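GCN5-related N-acetyltransferase (Kribbella flavida, PDB 4IUS) probably transfers an acyl group, as other GCN5-related N-acetyltransferases do from an acyl-coenzyme A donor to an amine. Local coordinates at residues A7-S12 with D183-V188; A176-I181 with Q212-V217. The protein carries 1 engineered substitution. All blocks are in the same frame, centred on the assembly; numbering follows the deposited sequence.

Interaction 1: residues A7-S12 with D183-V188; sequences AARIAS and DGVTEV. With SO4 (sulfate ion), chain D.
The turn of helix 6-19 that carries R9 faces the loop at D183 and G184, where positive phi values (51° and 76°) bend the chain just before strand 185-193 begins. With CG anti to the backbone N and the chain extended to NE, R9 spans from the helix to this bend. NH2 of R9 donates to the backbone O of D183 over 3.1 Å, an almost straight bond at 172° that lies in both the guanidinium and the carbonyl plane. NE of R9 meets OD2 of D183 at 3.3 Å, a salt bridge whose hydrogen bond is weak, the two planar groups being steeply inclined to each other. In the GNAT fold, the strand entered here runs parallel to its neighbour, strand 222-225, and T221, just ahead of that neighbour, accepts a hydrogen bond from R9 NH2 at its OG1. One arginine nitrogen thus ties the helix to the approaches of two adjacent strands. A water adds a second route, donating 2.7 Å to OD2 of D183 and 2.8 Å to the helix carbonyl O of R9. The methyl CG2 of V185 packs obliquely against the guanidinium, 3.5 Å from NE of R9. N of D183, in the same bend, donates over 2.8 Å to O2 of a sulfate, probably from the crystallisation liquor, which Q16 also binds.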
loop_
_atom_site.group_PDB
_atom_site.type_symbol
_atom_site.label_atom_id
_atom_site.label_comp_id
_atom_site.label_asym_id
_atom_site.label_seq_id
_atom_site.Cartn_x
_atom_site.Cartn_y
_atom_site.Cartn_z
ATOM N N ALA A 7 -2.915 -1.934 14.226
ATOM C CA ALA A 7 -2.123 -0.872 13.592
ATOM C C ALA A 7 -0.634 -1.247 13.578
ATOM O O ALA A 7 0.061 -1.122 12.568
ATOM C CB ALA A 7 -2.363 0.465 14.283
ATOM N N ALA A 8 -0.135 -1.670 14.725
ATOM C CA ALA A 8 1.247 -2.112 14.833
ATOM C C ALA A 8 1.526 -3.333 13.966
ATOM O O ALA A 8 2.600 -3.412 13.364
ATOM C CB ALA A 8 1.648 -2.374 16.296
ATOM N N ARG A 9 0.573 -4.280 13.894
ATOM C CA ARG A 9 0.765 -5.453 13.047
ATOM C C ARG A 9 0.928 -5.024 11.585
ATOM O O ARG A 9 1.811 -5.529 10.881
ATOM C CB ARG A 9 -0.405 -6.383 13.218
ATOM C CG ARG A 9 -0.227 -7.647 12.415
ATOM C CD ARG A 9 -1.373 -8.607 12.562
ATOM N NE ARG A 9 -1.191 -9.725 11.648
ATOM C CZ ARG A 9 -2.165 -10.542 11.295
ATOM N NH1 ARG A 9 -3.401 -10.381 11.755
ATOM N NH2 ARG A 9 -1.915 -11.478 10.403
ATOM N N ILE A 10 0.085 -4.106 11.120
ATOM C CA ILE A 10 0.132 -3.651 9.750
ATOM C C ILE A 10 1.427 -2.895 9.486
ATOM O O ILE A 10 2.136 -3.158 8.494
ATOM C CB ILE A 10 -1.070 -2.780 9.403
ATOM C CG1 ILE A 10 -2.331 -3.686 9.338
ATOM C CG2 ILE A 10 -0.860 -2.029 8.093
ATOM C CD1 ILE A 10 -3.632 -2.908 9.214
ATOM N N ALA A 11 1.816 -1.994 10.383
ATOM C CA ALA A 11 3.060 -1.230 10.187
ATOM C C ALA A 11 4.272 -2.157 10.147
ATOM O O ALA A 11 5.191 -1.978 9.347
ATOM C CB ALA A 11 3.203 -0.166 11.261
ATOM N N SER A 12 4.313 -3.129 11.037
ATOM C CA SER A 12 5.411 -4.064 11.103
ATOM C C SER A 12 5.497 -4.928 9.832
ATOM O O SER A 12 6.581 -5.180 9.324
ATOM C CB SER A 12 5.313 -4.958 12.352
ATOM O OG SER A 12 5.576 -4.238 13.540
ATOM N N ASP A 183 4.044 -11.811 7.640
ATOM C CA ASP A 183 3.312 -12.072 8.893
ATOM C C ASP A 183 1.804 -12.227 8.671
ATOM O O ASP A 183 0.987 -11.734 9.452
ATOM C CB ASP A 183 3.532 -10.943 9.959
ATOM C CG ASP A 183 2.773 -11.197 11.279
ATOM O OD1 ASP A 183 2.851 -12.333 11.820
ATOM O OD2 ASP A 183 2.089 -10.256 11.817
ATOM N N GLY A 184 1.439 -12.896 7.586
ATOM C CA GLY A 184 0.025 -13.115 7.273
ATOM C C GLY A 184 -0.716 -11.908 6.704
ATOM O O GLY A 184 -1.910 -11.999 6.415
ATOM N N VAL A 185 -0.034 -10.785 6.546
ATOM C CA VAL A 185 -0.644 -9.552 6.119
ATOM C C VAL A 185 -0.311 -9.295 4.656
ATOM O O VAL A 185 0.816 -9.487 4.215
ATOM C CB VAL A 185 -0.155 -8.351 6.971
ATOM C CG1 VAL A 185 -0.906 -7.106 6.562
ATOM C CG2 VAL A 185 -0.317 -8.627 8.452
ATOM N N THR A 186 -1.336 -8.856 3.919
ATOM C CA THR A 186 -1.193 -8.350 2.562
ATOM C C THR A 186 -1.882 -6.995 2.449
ATOM O O THR A 186 -2.836 -6.739 3.151
ATOM C CB THR A 186 -1.785 -9.336 1.519
ATOM O OG1 THR A 186 -1.419 -8.898 0.191
ATOM C CG2 THR A 186 -3.296 -9.453 1.621
ATOM N N GLU A 187 -1.379 -6.155 1.545
ATOM C CA GLU A 187 -2.022 -4.949 1.106
ATOM C C GLU A 187 -2.677 -5.191 -0.238
ATOM O O GLU A 187 -2.002 -5.675 -1.152
ATOM C CB GLU A 187 -1.027 -3.799 1.014
ATOM C CG GLU A 187 -1.732 -2.504 0.607
ATOM C CD GLU A 187 -0.840 -1.320 0.279
ATOM O OE1 GLU A 187 0.381 -1.493 0.352
ATOM O OE2 GLU A 187 -1.393 -0.228 -0.027
ATOM N N VAL A 188 -3.941 -4.829 -0.379
ATOM C CA VAL A 188 -4.628 -4.842 -1.660
ATOM C C VAL A 188 -4.515 -3.425 -2.225
ATOM O O VAL A 188 -4.801 -2.437 -1.527
ATOM C CB VAL A 188 -6.086 -5.313 -1.525
ATOM C CG1 VAL A 188 -6.825 -5.150 -2.834
ATOM C CG2 VAL A 188 -6.102 -6.774 -1.081
HETATM S S SO4 D . 6.349 -14.577 8.582
HETATM O O1 SO4 D . 5.020 -15.066 9.003
HETATM O O2 SO4 D . 6.252 -13.540 7.524
HETATM O O3 SO4 D . 7.089 -14.003 9.720
HETATM O O4 SO4 D . 7.098 -15.744 8.106
HETATM O O HOH W 1 3.269 -7.826 11.515
#

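Interaction 2: residues A176-I181 with Q212-V217; sequences AAWTAI and QQAFEV
The helix of a beta-alpha-beta crossover in the GNAT fold supplies one side of this contact: helix 202-216 connects the parallel strands 185-193 and 222-225, and its last turns settle on W178 of strand 171-179. The strand and helix come closest at W178 and A214, whose CA atoms are 6.5 Å apart, and the meeting is wholly apolar. The methyl of A214 sits over one face of the indole, a CH-pi contact in which A214 CB is 3.9 Å from the centroid of the five-membered ring of W178 and 20° off the ring normal. Its nearest ring atom is W178 CG, 3.7 Å from A214 CB. The short alanine side chain lets the helix backbone come down as well, with A214 CA standing 4.0 Å above the W178 ring plane toward the rim. W178 places its CG between the backbone N and the carbonyl carbon; this chi1 of 69° directs the indole to the helix, and chi2 of 96° turns its face to A214. The indole is also fixed at its polar corner, where NE1 of W178 donates to the carbonyl O of P158, so this buried N-H is satisfied. V164 and T186 pack against the same side chain. A leucine in place of W178 would probably leave the P158 carbonyl without its donor and open a gap beside Q213, where the six-membered ring now lies. There Q213 uses only the root of its side chain, which bends at chi2 and carries the amide off, while Q213 CB stays 3.8 Å from W178 CH2.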
loop_
_atom_site.group_PDB
_atom_site.type_symbol
_atom_site.label_atom_id
_atom_site.label_comp_id
_atom_site.label_asym_id
_atom_site.label_seq_id
_atom_site.Cartn_x
_atom_site.Cartn_y
_atom_site.Cartn_z
ATOM N N ALA A 176 -7.152 -5.487 -9.692
ATOM C CA ALA A 176 -6.661 -5.238 -8.330
ATOM C C ALA A 176 -5.511 -6.212 -8.073
ATOM O O ALA A 176 -5.399 -7.213 -8.747
ATOM C CB ALA A 176 -7.774 -5.437 -7.284
ATOM N N ALA A 177 -4.673 -5.866 -7.118
ATOM C CA ALA A 177 -3.475 -6.658 -6.829
ATOM C C ALA A 177 -3.311 -6.802 -5.331
ATOM O O ALA A 177 -3.883 -6.005 -4.545
ATOM C CB ALA A 177 -2.266 -5.922 -7.407
ATOM N N TRP A 178 -2.517 -7.793 -4.932
ATOM C CA TRP A 178 -2.136 -7.942 -3.538
ATOM C C TRP A 178 -0.616 -8.038 -3.447
ATOM O O TRP A 178 0.049 -8.592 -4.314
ATOM C CB TRP A 178 -2.815 -9.167 -2.883
ATOM C CG TRP A 178 -2.366 -10.540 -3.341
ATOM C CD1 TRP A 178 -1.426 -11.342 -2.748
ATOM C CD2 TRP A 178 -2.923 -11.323 -4.437
ATOM N NE1 TRP A 178 -1.320 -12.516 -3.409
ATOM C CE2 TRP A 178 -2.203 -12.557 -4.455
ATOM C CE3 TRP A 178 -3.874 -11.090 -5.427
ATOM C CZ2 TRP A 178 -2.455 -13.532 -5.396
ATOM C CZ3 TRP A 178 -4.132 -12.097 -6.365
ATOM C CH2 TRP A 178 -3.418 -13.281 -6.358
ATOM N N THR A 179 -0.068 -7.495 -2.372
ATOM C CA THR A 179 1.334 -7.546 -2.128
ATOM C C THR A 179 1.781 -8.880 -1.543
ATOM O O THR A 179 0.980 -9.626 -0.999
ATOM C CB THR A 179 1.807 -6.413 -1.186
ATOM O OG1 THR A 179 1.203 -6.637 0.095
ATOM C CG2 THR A 179 1.431 -5.056 -1.722
ATOM N N ALA A 180 3.079 -9.157 -1.656
ATOM C CA ALA A 180 3.670 -10.294 -0.998
ATOM C C ALA A 180 3.266 -10.301 0.474
ATOM O O ALA A 180 3.341 -9.284 1.180
ATOM C CB ALA A 180 5.177 -10.244 -1.133
ATOM N N ILE A 181 2.930 -11.479 0.989
ATOM C CA ILE A 181 2.490 -11.623 2.364
ATOM C C ILE A 181 3.699 -11.430 3.286
ATOM O O ILE A 181 4.804 -11.885 2.976
ATOM C CB ILE A 181 1.795 -12.973 2.581
ATOM C CG1 ILE A 181 0.360 -12.990 2.043
ATOM C CG2 ILE A 181 1.810 -13.381 4.068
ATOM C CD1 ILE A 181 0.092 -12.704 0.582
ATOM N N GLN A 212 -9.842 -12.191 -1.931
ATOM C CA GLN A 212 -10.156 -13.594 -1.782
ATOM C C GLN A 212 -9.002 -14.468 -2.203
ATOM O O GLN A 212 -8.689 -15.446 -1.528
ATOM C CB GLN A 212 -11.376 -13.934 -2.622
ATOM C CG GLN A 212 -11.853 -15.366 -2.458
ATOM C CD GLN A 212 -13.021 -15.657 -3.343
ATOM O OE1 GLN A 212 -12.913 -15.552 -4.547
ATOM N NE2 GLN A 212 -14.157 -15.917 -2.743
ATOM N N GLN A 213 -8.320 -14.143 -3.298
ATOM C CA GLN A 213 -7.182 -14.926 -3.698
ATOM C C GLN A 213 -5.982 -14.809 -2.753
ATOM O O GLN A 213 -5.291 -15.806 -2.468
ATOM C CB GLN A 213 -6.801 -14.573 -5.150
ATOM C CG GLN A 213 -7.904 -14.851 -6.167
ATOM C CD GLN A 213 -8.465 -16.239 -5.994
ATOM O OE1 GLN A 213 -7.739 -17.220 -6.095
ATOM N NE2 GLN A 213 -9.762 -16.330 -5.654
ATOM N N ALA A 214 -5.750 -13.618 -2.214
ATOM C CA ALA A 214 -4.708 -13.446 -1.233
ATOM C C ALA A 214 -4.930 -14.383 -0.039
ATOM O O ALA A 214 -3.993 -14.973 0.472
ATOM C CB ALA A 214 -4.636 -11.980 -0.777
ATOM N N PHE A 215 -6.195 -14.521 0.390
ATOM C CA PHE A 215 -6.519 -15.429 1.489
ATOM C C PHE A 215 -6.470 -16.901 1.081
ATOM O O PHE A 215 -5.956 -17.742 1.831
ATOM C CB PHE A 215 -7.916 -15.128 1.987
ATOM C CG PHE A 215 -8.116 -13.781 2.667
ATOM C CD1 PHE A 215 -7.097 -13.112 3.312
ATOM C CD2 PHE A 215 -9.351 -13.200 2.695
ATOM C CE1 PHE A 215 -7.336 -11.921 3.984
ATOM C CE2 PHE A 215 -9.595 -12.006 3.364
ATOM C CZ PHE A 215 -8.592 -11.378 4.010
ATOM N N GLU A 216 -7.028 -17.231 -0.073
ATOM C CA GLU A 216 -7.198 -18.641 -0.468
ATOM C C GLU A 216 -5.945 -19.278 -1.000
ATOM O O GLU A 216 -5.696 -20.449 -0.724
ATOM C CB GLU A 216 -8.282 -18.771 -1.522
ATOM C CG GLU A 216 -9.680 -18.540 -1.015
ATOM C CD GLU A 216 -10.777 -18.828 -2.062
ATOM O OE1 GLU A 216 -10.476 -19.139 -3.262
ATOM O OE2 GLU A 216 -11.955 -18.748 -1.652
ATOM N N VAL A 217 -5.194 -18.550 -1.831
ATOM C CA VAL A 217 -3.958 -19.090 -2.399
ATOM C C VAL A 217 -2.681 -18.391 -1.896
ATOM O O VAL A 217 -1.617 -18.984 -1.921
ATOM C CB VAL A 217 -3.980 -19.128 -3.949
ATOM C CG1 VAL A 217 -5.064 -20.086 -4.445
ATOM C CG2 VAL A 217 -4.145 -17.744 -4.558
#

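In the fold
Along the chain the two contacts interleave: 7-12 comes first, then 176-181, 183-188 and 212-217. Their centres lie 13 Å apart, and both reach the mixed sheet through neighbouring antiparallel strands, 171-179 and 185-193. The two strands form a hairpin held by cross-strand bonds: T179 N pairs with E187 O, and T186 OG1 lies 2.8 Å from T179 O, a probable hydrogen bond. Successive residues of strand 185-193 serve opposite faces of the sheet, V185 facing helix 6-19 in interaction 1 and T186 touching W178 and A214 of interaction 2. The sheet is therefore sandwiched locally between the N-terminal helix and the crossover helix 202-216, coupling the chain start to the GNAT core.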